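PDB 4O2H: protein BCAM1869 from Burkholderia cenocepacia, which is a homologue of RsaM, a transcriptional regulator of Burkholderia species, and probably acts in the control of quorum sensing. Local coordinates for residues Gly19-Ser24 / Gly70-Thr75; Ala29-Asp34 / Trp63-Gly68; Val96-Met101 / Ala117-Arg122. One frame throughout, in Å; residues are numbered along the deposited sequence.

Interaction 1 of 3, residues Gly19-Ser24 / Gly70-Thr75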
loop_
_atom_site.group_PDB
_atom_site.type_symbol
_atom_site.label_atom_id
_atom_site.label_comp_id
_atom_site.label_asym_id
_atom_site.label_seq_id
_atom_site.Cartn_x
_atom_site.Cartn_y
_atom_site.Cartn_z
ATOM N N GLY A 19 -11.318 9.252 12.910
ATOM C CA GLY A 19 -10.857 8.608 11.673
ATOM C C GLY A 19 -11.114 7.118 11.493
ATOM O O GLY A 19 -10.773 6.567 10.448
ATOM N N TYR A 20 -11.709 6.444 12.485
ATOM C CA TYR A 20 -12.023 5.015 12.362
ATOM C C TYR A 20 -13.471 4.782 12.055
ATOM O O TYR A 20 -14.319 5.504 12.577
ATOM C CB TYR A 20 -11.675 4.252 13.645
ATOM C CG TYR A 20 -10.202 4.251 13.971
ATOM C CD1 TYR A 20 -9.339 3.328 13.386
ATOM C CD2 TYR A 20 -9.670 5.158 14.890
ATOM C CE1 TYR A 20 -7.989 3.274 13.737
ATOM C CE2 TYR A 20 -8.302 5.163 15.190
ATOM C CZ TYR A 20 -7.470 4.209 14.615
ATOM O OH TYR A 20 -6.136 4.171 14.909
ATOM N N VAL A 21 -13.749 3.775 11.199
ATOM C CA VAL A 21 -15.082 3.230 10.866
ATOM C C VAL A 21 -15.363 2.166 11.927
ATOM O O VAL A 21 -14.631 1.180 11.983
ATOM C CB VAL A 21 -15.154 2.648 9.408
ATOM C CG1 VAL A 21 -16.487 1.912 9.164
ATOM C CG2 VAL A 21 -14.949 3.757 8.374
ATOM N N ARG A 22 -16.361 2.372 12.788
ATOM C CA ARG A 22 -16.639 1.443 13.890
ATOM C C ARG A 22 -17.612 0.369 13.489
ATOM O O ARG A 22 -18.708 0.653 13.005
ATOM C CB ARG A 22 -17.092 2.173 15.142
ATOM C CG ARG A 22 -15.898 2.847 15.809
ATOM C CD ARG A 22 -16.198 3.670 17.057
ATOM N NE ARG A 22 -14.934 3.897 17.756
ATOM C CZ ARG A 22 -14.021 4.803 17.400
ATOM N NH1 ARG A 22 -12.872 4.883 18.049
ATOM N NH2 ARG A 22 -14.250 5.625 16.387
ATOM N N LEU A 23 -17.157 -0.889 13.618
ATOM C CA LEU A 23 -17.901 -2.066 13.181
ATOM C C LEU A 23 -17.870 -3.150 14.232
ATOM O O LEU A 23 -16.811 -3.432 14.803
ATOM C CB LEU A 23 -17.285 -2.605 11.862
ATOM C CG LEU A 23 -17.282 -1.711 10.624
ATOM C CD1 LEU A 23 -16.419 -2.303 9.549
ATOM C CD2 LEU A 23 -18.701 -1.488 10.097
ATOM N N SER A 24 -19.019 -3.798 14.445
ATOM C CA SER A 24 -19.135 -4.913 15.388
ATOM C C SER A 24 -18.410 -6.149 14.872
ATOM O O SER A 24 -18.146 -6.275 13.676
ATOM C CB SER A 24 -20.599 -5.262 15.639
ATOM O OG SER A 24 -21.153 -5.863 14.481
ATOM N N GLY A 70 -25.349 4.405 3.771
ATOM C CA GLY A 70 -25.244 3.726 5.060
ATOM C C GLY A 70 -24.087 2.747 5.160
ATOM O O GLY A 70 -24.058 1.928 6.084
ATOM N N VAL A 71 -23.132 2.810 4.184
ATOM C CA VAL A 71 -21.951 1.947 4.068
ATOM C C VAL A 71 -20.691 2.839 3.917
ATOM O O VAL A 71 -20.502 3.503 2.888
ATOM C CB VAL A 71 -22.105 0.925 2.914
ATOM C CG1 VAL A 71 -20.831 0.095 2.714
ATOM C CG2 VAL A 71 -23.300 0.006 3.155
ATOM N N ALA A 72 -19.842 2.859 4.950
ATOM C CA ALA A 72 -18.645 3.682 4.904
ATOM C C ALA A 72 -17.524 3.004 4.080
ATOM O O ALA A 72 -17.489 1.776 3.928
ATOM C CB ALA A 72 -18.159 4.002 6.319
ATOM N N TYR A 73 -16.626 3.827 3.522
ATOM C CA TYR A 73 -15.472 3.363 2.775
ATOM C C TYR A 73 -14.502 2.728 3.762
ATOM O O TYR A 73 -14.196 3.337 4.778
ATOM C CB TYR A 73 -14.823 4.508 1.992
ATOM C CG TYR A 73 -13.637 4.064 1.154
ATOM C CD1 TYR A 73 -13.818 3.284 0.012
ATOM C CD2 TYR A 73 -12.336 4.435 1.496
ATOM C CE1 TYR A 73 -12.739 2.888 -0.772
ATOM C CE2 TYR A 73 -11.240 4.006 0.738
ATOM C CZ TYR A 73 -11.452 3.249 -0.402
ATOM O OH TYR A 73 -10.393 2.849 -1.164
ATOM N N VAL A 74 -14.120 1.481 3.518
ATOM C CA VAL A 74 -13.205 0.739 4.385
ATOM C C VAL A 74 -11.922 0.373 3.594
ATOM O O VAL A 74 -12.048 -0.100 2.472
ATOM C CB VAL A 74 -13.912 -0.528 4.973
ATOM C CG1 VAL A 74 -12.911 -1.504 5.580
ATOM C CG2 VAL A 74 -14.950 -0.130 6.012
ATOM N N THR A 75 -10.720 0.639 4.167
ATOM C CA THR A 75 -9.391 0.262 3.608
ATOM C C THR A 75 -8.695 -0.709 4.539
ATOM O O THR A 75 -8.727 -0.540 5.757
ATOM C CB THR A 75 -8.463 1.464 3.447
ATOM O OG1 THR A 75 -8.571 2.253 4.626
ATOM C CG2 THR A 75 -8.792 2.282 2.256
#
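V21 and A72 mark the closest approach of the two backbones, their CA atoms 7.0 Å apart. That spacing is too wide for strand pairing, and no hydrogen bond crosses between 19-24 and 70-75. Strand 21-24 is paired elsewhere: the backbones of V21 and L23 bond to N99, M101 and I103, in parallel with strand 100-103. Segment 70-75 is irregular up to V74, where strand 74-83 begins. The CB atoms of V21, L23, A72 and V74 are directed across the contact, whereas those of V71 and Y73 are directed away from it.

V21 gives the largest share of the buried surface, through both of its methyls. With CG1 anti to the backbone N (chi1 172°), the isopropyl fork receives the CB of A72 almost evenly, at 3.8 Å from V21 CG2 and 3.9 Å from V21 CG1. V21 CG2 lies 3.7 Å from the backbone O of Y73, while V21 CG1 reaches the CG2 methyl of V74 at 4.1 Å, the two valine side chains meeting at a slant. The same methyl, V74 CG2, is approached more loosely by L23 CD1 at 4.4 Å, so it is shared by both inward-directed side chains of the short strand.

Polar groups are served from outside: N99 donates from ND2 to Y73 O and accepts at OD1 from T75 N, while the Y73 ring stacks on H139 of the second subunit. The contact packs strand 21-24 of the parallel pair against the start of strand 74-83 of the four-stranded antiparallel sheet, N99 bonding to both. With 144 Å² buried in all, it is mainly methyl against methyl, with one carbonyl oxygen, all at van der Waals distance: no directional bond crosses, and the backbones are held by bonds to their neighbours.

Interaction 2 of 3, residues Ala29-Asp34 / Trp63-Gly68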
loop_
_atom_site.group_PDB
_atom_site.type_symbol
_atom_site.label_atom_id
_atom_site.label_comp_id
_atom_site.label_asym_id
_atom_site.label_seq_id
_atom_site.Cartn_x
_atom_site.Cartn_y
_atom_site.Cartn_z
ATOM N N ALA A 29 -17.249 -9.890 10.427
ATOM C CA ALA A 29 -17.276 -11.257 9.896
ATOM C C ALA A 29 -18.043 -11.311 8.543
ATOM O O ALA A 29 -17.863 -12.272 7.811
ATOM C CB ALA A 29 -17.903 -12.223 10.903
ATOM N N ALA A 30 -18.859 -10.277 8.199
ATOM C CA ALA A 30 -19.561 -10.225 6.908
ATOM C C ALA A 30 -18.996 -9.119 5.997
ATOM O O ALA A 30 -19.552 -8.864 4.932
ATOM C CB ALA A 30 -21.054 -10.019 7.125
ATOM N N LEU A 31 -17.890 -8.470 6.407
ATOM C CA LEU A 31 -17.245 -7.409 5.632
ATOM C C LEU A 31 -16.885 -7.863 4.204
ATOM O O LEU A 31 -16.239 -8.883 4.000
ATOM C CB LEU A 31 -15.989 -6.878 6.335
ATOM C CG LEU A 31 -15.437 -5.563 5.749
ATOM C CD1 LEU A 31 -16.436 -4.448 5.889
ATOM C CD2 LEU A 31 -14.147 -5.186 6.398
ATOM N N VAL A 32 -17.346 -7.096 3.233
ATOM C CA VAL A 32 -17.167 -7.338 1.805
ATOM C C VAL A 32 -15.925 -6.566 1.322
ATOM O O VAL A 32 -16.020 -5.395 1.008
ATOM C CB VAL A 32 -18.478 -6.911 1.051
ATOM C CG1 VAL A 32 -18.326 -6.969 -0.476
ATOM C CG2 VAL A 32 -19.691 -7.743 1.511
ATOM N N LEU A 33 -14.767 -7.201 1.289
ATOM C CA LEU A 33 -13.563 -6.525 0.797
ATOM C C LEU A 33 -13.168 -7.027 -0.580
ATOM O O LEU A 33 -13.320 -8.209 -0.879
ATOM C CB LEU A 33 -12.377 -6.690 1.743
ATOM C CG LEU A 33 -12.468 -6.007 3.057
ATOM C CD1 LEU A 33 -11.492 -6.597 4.007
ATOM C CD2 LEU A 33 -12.293 -4.497 2.930
ATOM N N ASP A 34 -12.675 -6.098 -1.413
ATOM C CA ASP A 34 -12.204 -6.342 -2.764
ATOM C C ASP A 34 -10.747 -5.997 -2.847
ATOM O O ASP A 34 -10.313 -5.055 -2.187
ATOM C CB ASP A 34 -12.990 -5.486 -3.769
ATOM C CG ASP A 34 -14.485 -5.708 -3.734
ATOM O OD1 ASP A 34 -14.911 -6.888 -3.698
ATOM O OD2 ASP A 34 -15.235 -4.695 -3.759
ATOM N N TRP A 63 -6.718 -3.585 -0.041
ATOM C CA TRP A 63 -8.089 -4.054 -0.218
ATOM C C TRP A 63 -9.044 -2.957 0.257
ATOM O O TRP A 63 -8.651 -2.083 1.034
ATOM C CB TRP A 63 -8.310 -5.384 0.582
ATOM C CG TRP A 63 -7.582 -6.589 0.007
ATOM C CD1 TRP A 63 -6.247 -6.693 -0.264
ATOM C CD2 TRP A 63 -8.189 -7.797 -0.483
ATOM N NE1 TRP A 63 -5.977 -7.896 -0.868
ATOM C CE2 TRP A 63 -7.154 -8.601 -1.008
ATOM C CE3 TRP A 63 -9.505 -8.301 -0.477
ATOM C CZ2 TRP A 63 -7.385 -9.902 -1.497
ATOM C CZ3 TRP A 63 -9.746 -9.577 -1.001
ATOM C CH2 TRP A 63 -8.699 -10.351 -1.527
ATOM N N HIS A 64 -10.264 -2.943 -0.268
ATOM C CA HIS A 64 -11.202 -1.902 0.148
ATOM C C HIS A 64 -12.654 -2.369 0.000
ATOM O O HIS A 64 -12.955 -3.353 -0.678
ATOM C CB HIS A 64 -10.937 -0.533 -0.579
ATOM C CG HIS A 64 -11.364 -0.417 -2.028
ATOM N ND1 HIS A 64 -11.136 0.762 -2.754
ATOM C CD2 HIS A 64 -11.971 -1.317 -2.850
ATOM C CE1 HIS A 64 -11.598 0.532 -3.977
ATOM N NE2 HIS A 64 -12.121 -0.698 -4.085
ATOM N N ARG A 65 -13.536 -1.675 0.698
ATOM C CA ARG A 65 -14.987 -1.806 0.595
ATOM C C ARG A 65 -15.456 -0.454 0.204
ATOM O O ARG A 65 -15.237 0.520 0.957
ATOM C CB ARG A 65 -15.679 -2.309 1.862
ATOM C CG ARG A 65 -17.189 -2.383 1.603
ATOM C CD ARG A 65 -18.043 -2.481 2.837
ATOM N NE ARG A 65 -17.870 -1.373 3.774
ATOM C CZ ARG A 65 -18.444 -1.342 4.968
ATOM N NH1 ARG A 65 -19.228 -2.337 5.361
ATOM N NH2 ARG A 65 -18.254 -0.316 5.773
ATOM N N THR A 66 -16.038 -0.372 -1.007
ATOM C CA THR A 66 -16.481 0.899 -1.582
ATOM C C THR A 66 -17.645 1.513 -0.760
ATOM O O THR A 66 -18.422 0.784 -0.119
ATOM C CB THR A 66 -16.858 0.735 -3.071
ATOM O OG1 THR A 66 -17.910 -0.210 -3.185
ATOM C CG2 THR A 66 -15.678 0.306 -3.948
ATOM N N ALA A 67 -17.713 2.862 -0.756
ATOM C CA ALA A 67 -18.741 3.604 -0.044
ATOM C C ALA A 67 -20.079 3.523 -0.789
ATOM O O ALA A 67 -20.105 3.350 -2.007
ATOM C CB ALA A 67 -18.313 5.061 0.137
ATOM N N GLY A 68 -21.161 3.663 -0.029
ATOM C CA GLY A 68 -22.547 3.629 -0.485
ATOM C C GLY A 68 -23.431 4.139 0.630
ATOM O O GLY A 68 -22.930 4.484 1.707
#
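D34 and H64 form an antiparallel hydrogen-bonded pair with CA atoms 5.4 Å apart, although the chain leading into it, 31-34, runs at 123° to strand residues 63-65. D34 N donates to H64 O at 2.9 Å and 165°; the return bond, H64 N to D34 O, is also 2.9 Å. Beside this pair, L33 CB packs 4.0 Å from W63 CE3, with the L33 carbonyl O near the plane of the indole at its edge. L33 CD2 rests on the H64-R65 peptide, 3.6 Å from H64 C. R65 bends at chi3 (58°), which turns its guanidinium under L31: the CD1 methyl covers one face, offset toward the rim and 3.5 Å from R65 NH1. R65 NH2 bonds to A72 O, and H64 ND1 is occupied by the hydroxyl of Y73. The pair joins strand 34-40 to strand 55-65, whose other neighbour is strand 74-83. Around it, L33 leans on L123 of helix 112-125, and W63 packs against W128 and A131 of helix 128-138.

Interaction 3 of 3, residues Val96-Met101 / Ala117-Arg122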
loop_
_atom_site.group_PDB
_atom_site.type_symbol
_atom_site.label_atom_id
_atom_site.label_comp_id
_atom_site.label_asym_id
_atom_site.label_seq_id
_atom_site.Cartn_x
_atom_site.Cartn_y
_atom_site.Cartn_z
ATOM N N VAL A 96 -2.220 -5.837 10.459
ATOM C CA VAL A 96 -3.174 -5.414 9.441
ATOM C C VAL A 96 -3.408 -3.941 9.661
ATOM O O VAL A 96 -3.747 -3.543 10.782
ATOM C CB VAL A 96 -4.489 -6.257 9.519
ATOM C CG1 VAL A 96 -5.636 -5.587 8.775
ATOM C CG2 VAL A 96 -4.276 -7.679 9.008
ATOM N N ARG A 97 -3.203 -3.131 8.607
ATOM C CA ARG A 97 -3.451 -1.709 8.665
ATOM C C ARG A 97 -4.802 -1.440 8.026
ATOM O O ARG A 97 -5.068 -1.937 6.939
ATOM C CB ARG A 97 -2.323 -0.913 7.994
ATOM C CG ARG A 97 -2.433 0.606 8.209
ATOM C CD ARG A 97 -3.075 1.352 7.039
ATOM N NE ARG A 97 -2.253 1.185 5.848
ATOM C CZ ARG A 97 -2.658 0.654 4.702
ATOM N NH1 ARG A 97 -3.946 0.320 4.525
ATOM N NH2 ARG A 97 -1.805 0.515 3.698
ATOM N N SER A 98 -5.659 -0.651 8.708
ATOM C CA SER A 98 -6.991 -0.300 8.220
ATOM C C SER A 98 -7.486 0.991 8.826
ATOM O O SER A 98 -6.807 1.581 9.664
ATOM C CB SER A 98 -7.995 -1.416 8.530
ATOM O OG SER A 98 -8.258 -1.452 9.922
ATOM N N ASN A 99 -8.704 1.405 8.419
ATOM C CA ASN A 99 -9.414 2.568 8.954
ATOM C C ASN A 99 -10.555 2.068 9.829
ATOM O O ASN A 99 -11.540 2.773 10.032
ATOM C CB ASN A 99 -9.914 3.493 7.825
ATOM C CG ASN A 99 -10.995 2.915 6.946
ATOM O OD1 ASN A 99 -11.129 1.702 6.768
ATOM N ND2 ASN A 99 -11.749 3.800 6.313
ATOM N N VAL A 100 -10.434 0.824 10.312
ATOM C CA VAL A 100 -11.447 0.179 11.149
ATOM C C VAL A 100 -11.044 0.113 12.613
ATOM O O VAL A 100 -9.913 -0.213 12.943
ATOM C CB VAL A 100 -11.805 -1.254 10.648
ATOM C CG1 VAL A 100 -12.784 -1.982 11.600
ATOM C CG2 VAL A 100 -12.355 -1.230 9.218
HETATM N N MSE A 101 -12.029 0.330 13.484
HETATM C CA MSE A 101 -11.958 0.068 14.915
HETATM C C MSE A 101 -13.099 -0.878 15.241
HETATM O O MSE A 101 -14.275 -0.538 15.034
HETATM C CB MSE A 101 -11.999 1.358 15.769
HETATM C CG MSE A 101 -12.043 1.081 17.246
HETATM SE SE MSE A 101 -10.520 0.062 17.885
HETATM C CE MSE A 101 -9.207 1.441 17.915
ATOM N N ALA A 117 -6.906 -8.751 14.361
ATOM C CA ALA A 117 -7.157 -10.173 14.470
ATOM C C ALA A 117 -8.464 -10.544 13.803
ATOM O O ALA A 117 -8.500 -11.531 13.059
ATOM C CB ALA A 117 -7.191 -10.573 15.933
ATOM N N ALA A 118 -9.531 -9.754 14.049
ATOM C CA ALA A 118 -10.831 -9.976 13.422
ATOM C C ALA A 118 -10.739 -9.746 11.927
ATOM O O ALA A 118 -11.347 -10.496 11.175
ATOM C CB ALA A 118 -11.895 -9.071 14.034
ATOM N N LEU A 119 -9.941 -8.759 11.486
ATOM C CA LEU A 119 -9.779 -8.519 10.044
ATOM C C LEU A 119 -8.977 -9.605 9.380
ATOM O O LEU A 119 -9.402 -10.053 8.306
ATOM C CB LEU A 119 -9.185 -7.158 9.719
ATOM C CG LEU A 119 -10.161 -5.960 9.865
ATOM C CD1 LEU A 119 -9.386 -4.644 9.912
ATOM C CD2 LEU A 119 -11.135 -5.893 8.692
ATOM N N ALA A 120 -7.857 -10.084 10.021
ATOM C CA ALA A 120 -7.010 -11.166 9.453
ATOM C C ALA A 120 -7.860 -12.440 9.253
ATOM O O ALA A 120 -7.716 -13.098 8.216
ATOM C CB ALA A 120 -5.767 -11.453 10.329
ATOM N N ALA A 121 -8.794 -12.717 10.195
ATOM C CA ALA A 121 -9.760 -13.836 10.138
ATOM C C ALA A 121 -10.766 -13.632 8.981
ATOM O O ALA A 121 -10.971 -14.561 8.182
ATOM C CB ALA A 121 -10.510 -13.982 11.473
ATOM N N ARG A 122 -11.333 -12.416 8.831
ATOM C CA ARG A 122 -12.227 -12.184 7.689
ATOM C C ARG A 122 -11.453 -12.361 6.360
ATOM O O ARG A 122 -11.972 -12.958 5.406
ATOM C CB ARG A 122 -12.884 -10.786 7.748
ATOM C CG ARG A 122 -13.844 -10.500 6.580
ATOM C CD ARG A 122 -14.870 -11.624 6.398
ATOM N NE ARG A 122 -15.928 -11.219 5.484
ATOM C CZ ARG A 122 -16.670 -12.052 4.769
ATOM N NH1 ARG A 122 -16.505 -13.368 4.884
ATOM N NH2 ARG A 122 -17.598 -11.579 3.942
#
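L119 reaches from its helix to V96, S98 and V100, V96 meeting both its base and its CD1 tip. At the base, L119 CB lies 4.0 Å from V96 CG1. From there CG stands anti to the carbonyl carbon (chi1 -76°), which sends the branch away from the helix and across to the strand side. The CD1 tip does most of the touching: it remains in reach of V96 CG1, sits 3.8 Å from S98 CB and 3.4 Å from S98 OG, and comes to 4.2 Å from V100 CB. The other tip, CD2, meets CD2 of L31.

The oxygen beneath CD1 is also engaged in a bond. S98 OG accepts from V100 N at 3.2 Å and 158°, an ST turn; the methyl touches the same oxygen by van der Waals contact. A chi1 of 71° places OG between the backbone N and the carbonyl carbon, from where it can curl forward to the amide two residues on. The turn spans N99, precisely where the chain leaves the antiparallel strand 89-98 and enters strand 100-103 of the parallel pair; helix 112-125 thus packs across the junction of two sheets, and L119 touches residues from both sides of it.

The next helix residue, A120, makes a lighter contact, its CB 4.3 Å from V96 CG2, so that the two methyls of V96 are divided between neighbouring helix residues. V96 also leans on A116 of the same helix, V100 on T115, and L28 of helix 25-29 packs against both V100 and L119.

From the N terminus, strand 21-24 opens the loop that interaction 1 closes at 70-75. Within that loop lies interaction 2, in which 29-34 returns to 63-68 before the chain turns into strand 74-83; backbone bonding between R65 and V74 then makes the two contacts neighbours in the antiparallel sheet. Interaction 3 follows in series, closing the shorter excursion from 96-101 to helix 112-125. It nevertheless reaches back to both others: it touches interaction 1 through N99, and R122 donates from NE to L31 O of interaction 2. Together they tie the parallel pair, the four-stranded sheet and helix 112-125 into one unit.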